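Long-range contacts in glutamate--LysW ligase ArgX (Sulfolobus tokodaii, PDB 3VPB), which probably joins the amino group of glutamate to the gamma-carboxyl group of the C-terminal glutamate of the carrier protein LysW, using ATP, in arginine biosynthesis: residues P128-W133 and S159-H164; P102-A107 and A163-E168. All coordinates share one frame; numbering follows the deposited sequence.

In the fold
Both contacts belong to the RimK-like ATP-grasp domain and converge on one ADP, interaction 1 at its phosphate end and interaction 2 at its adenine. Their centres lie about 11 Å apart, and they share Ala-163 and His-164, where the chain leaves a 3-10 turn and enters strand 164-168. They also touch, Pro-129 CA lying 3.8 Å from Ile-165 CD1, so the start of the loop that reaches the phosphates packs on the strand that carries Gln-167, which binds the adenine. Tyr-62 of the second subunit covers Ala-163 at the junction. A bound magnesium ion lies about 11 Å from the side chain of Pro-128 and about 10 Å from that of Gln-167, so neither is close to the metal.

Interaction 1: P128-W133 and S159-H164; sequences PPIGSW and SALKAH. With ADP (adenosine-5'-diphosphate), chain L; GLU (glutamic acid), chain M; SO4 (sulfate ion), chain P.
Pro-128 and Leu-161 bring the two backbones to a CA-CA distance of 5.2 Å, where the loop leaving strand 124-127 passes a 3-10 turn, residues 159-162, with bonds from Lys-162 N to Ser-159 O and from Ala-163 N to Ala-160 O. The two prolines, which have no N-H to offer, suit a place where carbon faces carbonyl oxygen: Pro-129 CD lies 3.3 Å from Ala-160 O and equally near Ala-163 O. A weak CA-H...O contact joins Pro-128 CA to Ala-163 O (3.6 Å, 155° at the hydrogen). Around this polar seam the packing is apolar. Leu-161 sends its CD2 branch to Pro-128 CB at 3.9 Å and, crossing Ile-130 at about a right angle, also to that side chain. Ile-130 has two modelled positions; this crossing, and the contact of its CD1 with the single methyl of Ala-160, CB, at 3.6 Å, hold for one of them and are less certain.

Past Ile-130 the loop continues to the ligands through Gly-131, whose backbone angles would jam a CB against the preceding carbonyl oxygen. Ser-132 OG, placed anti to the backbone N (chi1 -178°) on the side where the sulfate lies, donates to sulfate O1 at 2.7 Å and also meets Glu-56 N of the bound LysW; Trp-133 N reaches sulfate O2 at a longer 3.3 Å. The edge of the Trp-133 ring meets the amino N of the bound glutamate, while its NE1 is hydrogen-bonded to Glu-256. The sulfate, probably from the crystallisation liquor, sits beside the beta-phosphate, consistent with the place of a transferred phosphoryl group. Gly-134 N is hydrogen-bonded to ADP. Such a strand-connecting loop over the nucleotide phosphates is the glycine-rich loop of the ATP-grasp fold.

Interaction 2: P102-A107 and A163-E168; sequences PDSIIA and AHIVQE. With ADP (adenosine-5'-diphosphate), chain L.
Asp-103 and Glu-168 bring two carboxylates together, OD2 of the first only 3.6 Å from OE2 of the second, with their planes 20° apart. The approach is probably tolerated because Glu-168 OE2 also accepts the Asp-103 backbone N (2.8 Å, a nearly straight 171°) on its anti side and forms a salt bridge with Lys-244. From here the strands run antiparallel. Ile-105 with Val-166 and Ala-107 with His-164 are hydrogen-bonded pairs; between them Ile-106 and Ile-165 lie side by side, CD1 against CG1 at 3.8 Å. Gln-167 CG stands between the backbone N and the carbonyl carbon (chi1 39°), and the chain extends beyond it, bringing the amide beside Pro-102 and Ser-104 OG. That hydroxyl acts both as donor, to Pro-102 O, and as acceptor, from Gln-167 NE2 at 3.0 Å; it helps fix the rotation of the amide, whose NE2 also meets Tyr-91 OH. Gln-167 OE1 accepts ADP N6 at 2.8 Å and Lys-127 NZ. Ile-105 and Ile-106 continue the sheet into the second subunit. Strand 164-168, flanked by 104-107, offers the Gln-167 amide and the Glu-168 carbonyl to the adenine amino group, as in the nucleotide pocket of the ATP-grasp fold.

Interaction 1: P128-W133 and S159-H164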
loop_
_atom_site.group_PDB
_atom_site.type_symbol
_atom_site.label_atom_id
_atom_site.label_comp_id
_atom_site.label_asym_id
_atom_site.label_seq_id
_atom_site.Cartn_x
_atom_site.Cartn_y
_atom_site.Cartn_z
ATOM N N PRO B 128 -5.865 -0.314 -15.451
ATOM C CA PRO B 128 -4.453 -0.676 -15.272
ATOM C C PRO B 128 -4.136 -1.963 -16.056
ATOM O O PRO B 128 -5.070 -2.676 -16.435
ATOM C CB PRO B 128 -4.340 -0.933 -13.771
ATOM C CG PRO B 128 -5.590 -0.385 -13.141
ATOM C CD PRO B 128 -6.659 -0.489 -14.215
ATOM N N PRO B 129 -2.849 -2.273 -16.251
ATOM C CA PRO B 129 -2.474 -3.486 -16.965
ATOM C C PRO B 129 -2.701 -4.763 -16.172
ATOM O O PRO B 129 -2.813 -5.823 -16.759
ATOM C CB PRO B 129 -0.981 -3.273 -17.265
ATOM C CG PRO B 129 -0.491 -2.367 -16.189
ATOM C CD PRO B 129 -1.675 -1.451 -15.905
ATOM N N ILE B 130 -2.732 -4.667 -14.852
ATOM C CA ILE B 130 -3.014 -5.836 -14.036
ATOM C C ILE B 130 -4.349 -5.667 -13.362
ATOM O O ILE B 130 -4.788 -4.543 -13.081
ATOM C CB ILE B 130 -1.911 -6.146 -12.988
ATOM C CG1 ILE B 130 -1.483 -4.877 -12.233
ATOM C CG2 ILE B 130 -0.735 -6.832 -13.653
ATOM C CD1 ILE B 130 -0.496 -5.161 -11.102
ATOM N N GLY B 131 -5.011 -6.794 -13.147
ATOM C CA GLY B 131 -6.304 -6.814 -12.526
ATOM C C GLY B 131 -7.203 -7.761 -13.286
ATOM O O GLY B 131 -6.878 -8.197 -14.410
ATOM N N SER B 132 -8.322 -8.083 -12.660
ATOM C CA SER B 132 -9.320 -8.961 -13.220
ATOM C C SER B 132 -10.621 -8.561 -12.556
ATOM O O SER B 132 -10.626 -7.678 -11.696
ATOM C CB SER B 132 -8.943 -10.411 -12.890
ATOM O OG SER B 132 -9.848 -11.327 -13.455
ATOM N N TRP B 133 -11.713 -9.200 -12.959
ATOM C CA TRP B 133 -13.062 -8.978 -12.410
ATOM C C TRP B 133 -13.575 -7.547 -12.524
ATOM O O TRP B 133 -14.445 -7.147 -11.761
ATOM C CB TRP B 133 -13.173 -9.469 -10.963
ATOM C CG TRP B 133 -12.866 -10.932 -10.777
ATOM C CD1 TRP B 133 -13.165 -11.966 -11.640
ATOM C CD2 TRP B 133 -12.237 -11.533 -9.635
ATOM N NE1 TRP B 133 -12.752 -13.160 -11.095
ATOM C CE2 TRP B 133 -12.190 -12.928 -9.868
ATOM C CE3 TRP B 133 -11.719 -11.031 -8.439
ATOM C CZ2 TRP B 133 -11.616 -13.821 -8.959
ATOM C CZ3 TRP B 133 -11.156 -11.925 -7.532
ATOM C CH2 TRP B 133 -11.118 -13.303 -7.797
ATOM N N SER B 159 3.052 -0.491 -8.107
ATOM C CA SER B 159 3.352 0.529 -9.108
ATOM C C SER B 159 2.871 0.197 -10.529
ATOM O O SER B 159 2.680 1.097 -11.341
ATOM C CB SER B 159 4.849 0.857 -9.087
ATOM O OG SER B 159 5.111 1.521 -7.872
ATOM N N ALA B 160 2.615 -1.077 -10.813
ATOM C CA ALA B 160 2.012 -1.440 -12.098
ATOM C C ALA B 160 0.577 -0.892 -12.207
ATOM O O ALA B 160 0.106 -0.587 -13.310
ATOM C CB ALA B 160 2.058 -2.961 -12.329
ATOM N N LEU B 161 -0.094 -0.708 -11.064
ATOM C CA LEU B 161 -1.458 -0.142 -11.066
ATOM C C LEU B 161 -1.441 1.345 -11.383
ATOM O O LEU B 161 -2.482 1.939 -11.642
ATOM C CB LEU B 161 -2.165 -0.374 -9.727
ATOM C CG LEU B 161 -2.451 -1.810 -9.299
ATOM C CD1 LEU B 161 -3.168 -1.770 -7.940
ATOM C CD2 LEU B 161 -3.300 -2.530 -10.317
ATOM N N LYS B 162 -0.253 1.938 -11.369
ATOM C CA LYS B 162 -0.082 3.347 -11.715
ATOM C C LYS B 162 0.107 3.573 -13.220
ATOM O O LYS B 162 0.168 4.715 -13.680
ATOM C CB LYS B 162 1.098 3.937 -10.938
ATOM C CG LYS B 162 0.871 3.968 -9.417
ATOM C CD LYS B 162 2.106 4.440 -8.661
ATOM C CE LYS B 162 1.878 4.304 -7.150
ATOM N NZ LYS B 162 2.923 5.024 -6.365
ATOM N N ALA B 163 0.241 2.491 -13.987
ATOM C CA ALA B 163 0.319 2.598 -15.429
ATOM C C ALA B 163 -1.121 2.665 -15.951
ATOM O O ALA B 163 -1.958 1.867 -15.547
ATOM C CB ALA B 163 1.029 1.390 -16.010
ATOM N N HIS B 164 -1.408 3.620 -16.822
ATOM C CA HIS B 164 -2.762 3.801 -17.323
ATOM C C HIS B 164 -2.858 3.332 -18.760
ATOM O O HIS B 164 -2.119 3.842 -19.609
ATOM C CB HIS B 164 -3.144 5.271 -17.346
ATOM C CG HIS B 164 -3.131 5.942 -15.999
ATOM N ND1 HIS B 164 -4.277 6.408 -15.398
ATOM C CD2 HIS B 164 -2.108 6.304 -15.192
ATOM C CE1 HIS B 164 -3.969 6.999 -14.256
ATOM N NE2 HIS B 164 -2.658 6.936 -14.098
HETATM P PB ADP L . -10.700 -7.403 -16.543
HETATM O O1B ADP L . -9.433 -8.152 -16.726
HETATM O O2B ADP L . -11.976 -8.162 -16.867
HETATM O O3B ADP L . -10.822 -6.634 -15.259
HETATM P PA ADP L . -11.403 -5.978 -18.977
HETATM O O1A ADP L . -10.485 -5.091 -19.813
HETATM O O2A ADP L . -11.961 -7.289 -19.483
HETATM O O3A ADP L . -10.597 -6.190 -17.602
HETATM O "O5'" ADP L . -12.627 -5.033 -18.541
HETATM C "C5'" ADP L . -13.741 -5.484 -17.771
HETATM C "C4'" ADP L . -15.033 -5.033 -18.426
HETATM O "O4'" ADP L . -14.976 -3.618 -18.633
HETATM C "C3'" ADP L . -15.180 -5.648 -19.821
HETATM O "O3'" ADP L . -15.878 -6.898 -19.759
HETATM C "C2'" ADP L . -15.986 -4.606 -20.559
HETATM O "O2'" ADP L . -17.381 -4.743 -20.254
HETATM C "C1'" ADP L . -15.507 -3.325 -19.931
HETATM N N9 ADP L . -14.437 -2.715 -20.742
HETATM C C8 ADP L . -13.096 -2.781 -20.537
HETATM N N7 ADP L . -12.475 -2.044 -21.469
HETATM C C5 ADP L . -13.417 -1.503 -22.267
HETATM C C6 ADP L . -13.438 -0.647 -23.459
HETATM N N6 ADP L . -12.282 -0.179 -23.967
HETATM N N1 ADP L . -14.649 -0.275 -23.970
HETATM C C2 ADP L . -15.809 -0.711 -23.464
HETATM N N3 ADP L . -15.847 -1.535 -22.386
HETATM C C4 ADP L . -14.698 -1.946 -21.784
HETATM N N GLU M . -13.795 -13.938 -14.734
HETATM C CA GLU M . -14.936 -14.067 -15.680
HETATM C C GLU M . -15.978 -13.017 -15.360
HETATM O O GLU M . -16.692 -12.596 -16.289
HETATM C CB GLU M . -15.566 -15.468 -15.591
HETATM C CG GLU M . -16.581 -15.752 -16.684
HETATM C CD GLU M . -17.195 -17.149 -16.592
HETATM O OE1 GLU M . -17.461 -17.623 -15.458
HETATM O OE2 GLU M . -17.418 -17.753 -17.677
HETATM O OXT GLU M . -16.144 -12.598 -14.191
HETATM S S SO4 P . -11.966 -11.427 -16.377
HETATM O O1 SO4 P . -10.657 -10.863 -16.029
HETATM O O2 SO4 P . -12.844 -11.283 -15.231
HETATM O O3 SO4 P . -12.579 -10.833 -17.587
HETATM O O4 SO4 P . -11.809 -12.867 -16.572
#

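Interaction 2: P102-A107 and A163-E168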
loop_
_atom_site.group_PDB
_atom_site.type_symbol
_atom_site.label_atom_id
_atom_site.label_comp_id
_atom_site.label_asym_id
_atom_site.label_seq_id
_atom_site.Cartn_x
_atom_site.Cartn_y
_atom_site.Cartn_z
ATOM N N PRO B 102 -8.565 -2.300 -28.848
ATOM C CA PRO B 102 -9.101 -0.939 -28.778
ATOM C C PRO B 102 -8.012 0.106 -28.999
ATOM O O PRO B 102 -6.861 -0.108 -28.611
ATOM C CB PRO B 102 -9.618 -0.832 -27.336
ATOM C CG PRO B 102 -9.821 -2.267 -26.896
ATOM C CD PRO B 102 -8.709 -3.035 -27.586
ATOM N N ASP B 103 -8.357 1.222 -29.634
ATOM C CA ASP B 103 -7.368 2.297 -29.834
ATOM C C ASP B 103 -6.855 2.751 -28.478
ATOM O O ASP B 103 -7.651 3.192 -27.659
ATOM C CB ASP B 103 -8.017 3.466 -30.559
ATOM C CG ASP B 103 -8.231 3.194 -32.035
ATOM O OD1 ASP B 103 -7.676 2.208 -32.563
ATOM O OD2 ASP B 103 -8.932 4.001 -32.673
ATOM N N SER B 104 -5.550 2.628 -28.219
ATOM C CA SER B 104 -5.075 2.763 -26.828
ATOM C C SER B 104 -3.850 3.641 -26.745
ATOM O O SER B 104 -3.070 3.686 -27.679
ATOM C CB SER B 104 -4.702 1.416 -26.236
ATOM O OG SER B 104 -5.778 0.521 -26.238
ATOM N N ILE B 105 -3.703 4.336 -25.619
ATOM C CA ILE B 105 -2.521 5.142 -25.344
ATOM C C ILE B 105 -2.074 4.778 -23.928
ATOM O O ILE B 105 -2.906 4.605 -23.040
ATOM C CB ILE B 105 -2.824 6.651 -25.394
ATOM C CG1 ILE B 105 -3.400 7.060 -26.747
ATOM C CG2 ILE B 105 -1.552 7.478 -25.114
ATOM C CD1 ILE B 105 -3.912 8.520 -26.765
ATOM N N ILE B 106 -0.771 4.630 -23.732
ATOM C CA ILE B 106 -0.242 4.253 -22.427
ATOM C C ILE B 106 0.347 5.469 -21.736
ATOM O O ILE B 106 1.113 6.219 -22.340
ATOM C CB ILE B 106 0.818 3.137 -22.570
ATOM C CG1 ILE B 106 0.197 1.933 -23.272
ATOM C CG2 ILE B 106 1.415 2.740 -21.202
ATOM C CD1 ILE B 106 -1.192 1.472 -22.716
ATOM N N ALA B 107 -0.032 5.653 -20.472
ATOM C CA ALA B 107 0.416 6.790 -19.688
ATOM C C ALA B 107 1.046 6.281 -18.392
ATOM O O ALA B 107 0.390 5.589 -17.598
ATOM C CB ALA B 107 -0.776 7.695 -19.373
ATOM N N ALA B 163 0.241 2.491 -13.987
ATOM C CA ALA B 163 0.319 2.598 -15.429
ATOM C C ALA B 163 -1.121 2.665 -15.951
ATOM O O ALA B 163 -1.958 1.867 -15.547
ATOM C CB ALA B 163 1.029 1.390 -16.010
ATOM N N HIS B 164 -1.408 3.620 -16.822
ATOM C CA HIS B 164 -2.762 3.801 -17.323
ATOM C C HIS B 164 -2.858 3.332 -18.760
ATOM O O HIS B 164 -2.119 3.842 -19.609
ATOM C CB HIS B 164 -3.144 5.271 -17.346
ATOM C CG HIS B 164 -3.131 5.942 -15.999
ATOM N ND1 HIS B 164 -4.277 6.408 -15.398
ATOM C CD2 HIS B 164 -2.108 6.304 -15.192
ATOM C CE1 HIS B 164 -3.969 6.999 -14.256
ATOM N NE2 HIS B 164 -2.658 6.936 -14.098
ATOM N N ILE B 165 -3.824 2.455 -19.028
ATOM C CA ILE B 165 -4.211 2.134 -20.408
ATOM C C ILE B 165 -5.444 2.979 -20.714
ATOM O O ILE B 165 -6.511 2.731 -20.174
ATOM C CB ILE B 165 -4.545 0.655 -20.606
ATOM C CG1 ILE B 165 -3.390 -0.229 -20.092
ATOM C CG2 ILE B 165 -4.832 0.378 -22.097
ATOM C CD1 ILE B 165 -3.724 -1.755 -20.109
ATOM N N VAL B 166 -5.271 3.981 -21.562
ATOM C CA VAL B 166 -6.324 4.936 -21.863
ATOM C C VAL B 166 -6.849 4.593 -23.244
ATOM O O VAL B 166 -6.116 4.714 -24.216
ATOM C CB VAL B 166 -5.747 6.357 -21.880
ATOM C CG1 VAL B 166 -6.820 7.384 -22.276
ATOM C CG2 VAL B 166 -5.088 6.699 -20.505
ATOM N N GLN B 167 -8.118 4.201 -23.348
ATOM C CA GLN B 167 -8.573 3.691 -24.641
ATOM C C GLN B 167 -9.982 4.088 -25.007
ATOM O O GLN B 167 -10.761 4.572 -24.179
ATOM C CB GLN B 167 -8.391 2.164 -24.744
ATOM C CG GLN B 167 -8.693 1.396 -23.497
ATOM C CD GLN B 167 -8.731 -0.132 -23.655
ATOM O OE1 GLN B 167 -9.680 -0.733 -23.202
ATOM N NE2 GLN B 167 -7.689 -0.757 -24.264
ATOM N N GLU B 168 -10.295 3.892 -26.269
ATOM C CA GLU B 168 -11.638 4.192 -26.761
ATOM C C GLU B 168 -12.655 3.319 -26.042
ATOM O O GLU B 168 -12.375 2.172 -25.692
ATOM C CB GLU B 168 -11.727 3.975 -28.276
ATOM C CG GLU B 168 -11.417 2.579 -28.711
ATOM C CD GLU B 168 -11.653 2.363 -30.205
ATOM O OE1 GLU B 168 -12.652 2.917 -30.749
ATOM O OE2 GLU B 168 -10.849 1.627 -30.827
HETATM P PB ADP L . -10.700 -7.403 -16.543
HETATM O O1B ADP L . -9.433 -8.152 -16.726
HETATM O O2B ADP L . -11.976 -8.162 -16.867
HETATM O O3B ADP L . -10.822 -6.634 -15.259
HETATM P PA ADP L . -11.403 -5.978 -18.977
HETATM O O1A ADP L . -10.485 -5.091 -19.813
HETATM O O2A ADP L . -11.961 -7.289 -19.483
HETATM O O3A ADP L . -10.597 -6.190 -17.602
HETATM O "O5'" ADP L . -12.627 -5.033 -18.541
HETATM C "C5'" ADP L . -13.741 -5.484 -17.771
HETATM C "C4'" ADP L . -15.033 -5.033 -18.426
HETATM O "O4'" ADP L . -14.976 -3.618 -18.633
HETATM C "C3'" ADP L . -15.180 -5.648 -19.821
HETATM O "O3'" ADP L . -15.878 -6.898 -19.759
HETATM C "C2'" ADP L . -15.986 -4.606 -20.559
HETATM O "O2'" ADP L . -17.381 -4.743 -20.254
HETATM C "C1'" ADP L . -15.507 -3.325 -19.931
HETATM N N9 ADP L . -14.437 -2.715 -20.742
HETATM C C8 ADP L . -13.096 -2.781 -20.537
HETATM N N7 ADP L . -12.475 -2.044 -21.469
HETATM C C5 ADP L . -13.417 -1.503 -22.267
HETATM C C6 ADP L . -13.438 -0.647 -23.459
HETATM N N6 ADP L . -12.282 -0.179 -23.967
HETATM N N1 ADP L . -14.649 -0.275 -23.970
HETATM C C2 ADP L . -15.809 -0.711 -23.464
HETATM N N3 ADP L . -15.847 -1.535 -22.386
HETATM C C4 ADP L . -14.698 -1.946 -21.784
#